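Local coordinates for peptidoglycan-recognition protein SA (Drosophila melanogaster, PDB 1S2J) that recognises peptidoglycan of Gram-positive bacteria, switching on the Toll immune pathway, and also shows L,D-carboxypeptidase activity, at residues I66-T71 against I138-D143. Sequence-based numbering, arbitrary orientation.
Sequences IHHTVT and IGNFVD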
loop_
_atom_site.group_PDB
_atom_site.type_symbol
_atom_site.label_atom_id
_atom_site.label_comp_id
_atom_site.label_asym_id
_atom_site.label_seq_id
_atom_site.Cartn_x
_atom_site.Cartn_y
_atom_site.Cartn_z
ATOM N N ILE A 66 5.534 2.466 -2.412
ATOM C CA ILE A 66 4.305 2.958 -3.007
ATOM C C ILE A 66 4.023 2.247 -4.308
ATOM O O ILE A 66 4.913 2.125 -5.149
ATOM C CB ILE A 66 4.358 4.503 -3.210
ATOM C CG1 ILE A 66 4.556 5.214 -1.860
ATOM C CG2 ILE A 66 3.111 5.009 -3.923
ATOM C CD1 ILE A 66 3.417 4.970 -0.841
ATOM N N HIS A 67 2.770 1.810 -4.460
ATOM C CA HIS A 67 2.315 1.130 -5.664
ATOM C C HIS A 67 1.010 1.719 -6.186
ATOM O O HIS A 67 0.361 2.511 -5.506
ATOM C CB HIS A 67 2.123 -0.363 -5.380
ATOM C CG HIS A 67 3.400 -1.133 -5.336
ATOM N ND1 HIS A 67 4.123 -1.447 -6.469
ATOM C CD2 HIS A 67 4.099 -1.635 -4.293
ATOM C CE1 HIS A 67 5.198 -2.125 -6.125
ATOM N NE2 HIS A 67 5.208 -2.256 -4.811
ATOM N N HIS A 68 0.674 1.362 -7.422
ATOM C CA HIS A 68 -0.682 1.482 -7.922
ATOM C C HIS A 68 -1.190 0.070 -8.243
ATOM O O HIS A 68 -0.403 -0.865 -8.368
ATOM C CB HIS A 68 -0.765 2.445 -9.127
ATOM C CG HIS A 68 -0.065 1.952 -10.361
ATOM N ND1 HIS A 68 0.892 0.956 -10.324
ATOM C CD2 HIS A 68 -0.166 2.329 -11.666
ATOM C CE1 HIS A 68 1.330 0.726 -11.552
ATOM N NE2 HIS A 68 0.713 1.555 -12.382
ATOM N N THR A 69 -2.499 -0.102 -8.374
ATOM C CA THR A 69 -3.035 -1.437 -8.621
ATOM C C THR A 69 -3.146 -1.829 -10.112
ATOM O O THR A 69 -3.331 -3.010 -10.418
ATOM C CB THR A 69 -4.374 -1.598 -7.934
ATOM O OG1 THR A 69 -5.257 -0.566 -8.389
ATOM C CG2 THR A 69 -4.239 -1.353 -6.398
ATOM N N VAL A 70 -2.984 -0.870 -11.036
ATOM C CA VAL A 70 -3.201 -1.120 -12.484
ATOM C C VAL A 70 -4.646 -1.628 -12.699
ATOM O O VAL A 70 -4.936 -2.464 -13.567
ATOM C CB VAL A 70 -2.166 -2.111 -13.114
ATOM C CG1 VAL A 70 -2.063 -1.901 -14.643
ATOM C CG2 VAL A 70 -0.767 -2.006 -12.448
ATOM N N THR A 71 -5.536 -1.099 -11.875
ATOM C CA THR A 71 -6.934 -1.468 -11.819
ATOM C C THR A 71 -7.715 -0.179 -12.149
ATOM O O THR A 71 -7.095 0.864 -12.366
ATOM C CB THR A 71 -7.168 -2.012 -10.387
ATOM O OG1 THR A 71 -7.844 -3.270 -10.430
ATOM C CG2 THR A 71 -8.018 -1.124 -9.526
ATOM N N ILE A 138 -5.340 2.793 -5.371
ATOM C CA ILE A 138 -6.247 2.026 -6.227
ATOM C C ILE A 138 -6.523 2.799 -7.505
ATOM O O ILE A 138 -7.105 3.900 -7.465
ATOM C CB ILE A 138 -7.583 1.681 -5.513
ATOM C CG1 ILE A 138 -7.306 0.958 -4.185
ATOM C CG2 ILE A 138 -8.492 0.875 -6.494
ATOM C CD1 ILE A 138 -8.550 0.692 -3.280
ATOM N N GLY A 139 -6.120 2.223 -8.628
ATOM C CA GLY A 139 -6.204 2.906 -9.914
ATOM C C GLY A 139 -4.917 2.739 -10.707
ATOM O O GLY A 139 -4.062 1.908 -10.378
ATOM N N ASN A 140 -4.779 3.537 -11.757
ATOM C CA ASN A 140 -3.627 3.505 -12.648
ATOM C C ASN A 140 -3.057 4.914 -12.811
ATOM O O ASN A 140 -3.694 5.778 -13.420
ATOM C CB ASN A 140 -4.054 2.908 -13.987
ATOM C CG ASN A 140 -2.900 2.680 -14.915
ATOM O OD1 ASN A 140 -2.016 3.527 -15.060
ATOM N ND2 ASN A 140 -2.897 1.534 -15.567
ATOM N N PHE A 141 -1.858 5.162 -12.271
ATOM C CA PHE A 141 -1.370 6.550 -12.196
ATOM C C PHE A 141 -0.077 6.842 -12.983
ATOM O O PHE A 141 0.770 7.644 -12.569
ATOM C CB PHE A 141 -1.342 7.032 -10.738
ATOM C CG PHE A 141 -2.643 6.797 -10.026
ATOM C CD1 PHE A 141 -2.785 5.727 -9.130
ATOM C CD2 PHE A 141 -3.749 7.593 -10.298
ATOM C CE1 PHE A 141 -4.002 5.480 -8.502
ATOM C CE2 PHE A 141 -4.966 7.352 -9.687
ATOM C CZ PHE A 141 -5.101 6.303 -8.775
ATOM N N VAL A 142 0.031 6.185 -14.137
ATOM C CA VAL A 142 1.055 6.492 -15.133
ATOM C C VAL A 142 0.856 7.932 -15.613
ATOM O O VAL A 142 1.800 8.708 -15.611
ATOM C CB VAL A 142 0.995 5.516 -16.354
ATOM C CG1 VAL A 142 1.892 5.995 -17.523
ATOM C CG2 VAL A 142 1.346 4.083 -15.942
ATOM N N ASP A 143 -0.375 8.284 -16.000
ATOM C CA ASP A 143 -0.667 9.575 -16.647
ATOM C C ASP A 143 -1.447 10.561 -15.795
ATOM O O ASP A 143 -1.688 11.688 -16.224
ATOM C CB ASP A 143 -1.399 9.366 -17.988
ATOM C CG ASP A 143 -0.491 8.749 -19.060
ATOM O OD1 ASP A 143 -0.918 7.766 -19.732
ATOM O OD2 ASP A 143 0.673 9.175 -19.281
#
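Thr69 and Gly139 bind each other through both polar groups of the glycine, an example of two loops joined by main-chain atoms and one hydroxyl. Gly139 N donates to Thr69 OG1 at 2.9 Å along an almost straight line (172°). With chi1 at 56°, OG1 sits between Thr69's own N and carbonyl carbon, turned to meet that N-H. Gly139 O receives two weak, bent bonds, from Thr69 N at 3.2 Å and from Val70 N. A valine in place of Thr69 would probably leave Gly139 N without its acceptor. Further along, Gly139 CA makes a C-H...O contact with Thr71 O at 3.3 Å, while the side chains of Thr71 and Ile138 lie side by side, touching through their CG2 methyls.

His68 brings the edge of its ring to the main chain, CD2 lying 3.4 Å from Phe141 N near the ring plane; Val70 CG2, from the same segment, lies above one face, displaced toward the rim. His68 ND1 is hydrogen-bonded to Ser184 OG, and the side chain lies near Thr182, inferred to contact peptidoglycan. The contact thus joins the end of strand 61-68 and the turn after it to the loop that follows the neighbouring parallel strand 132-137, with Thr69 and Thr71 against helix 76-94 and Phe141 against helix 187-193.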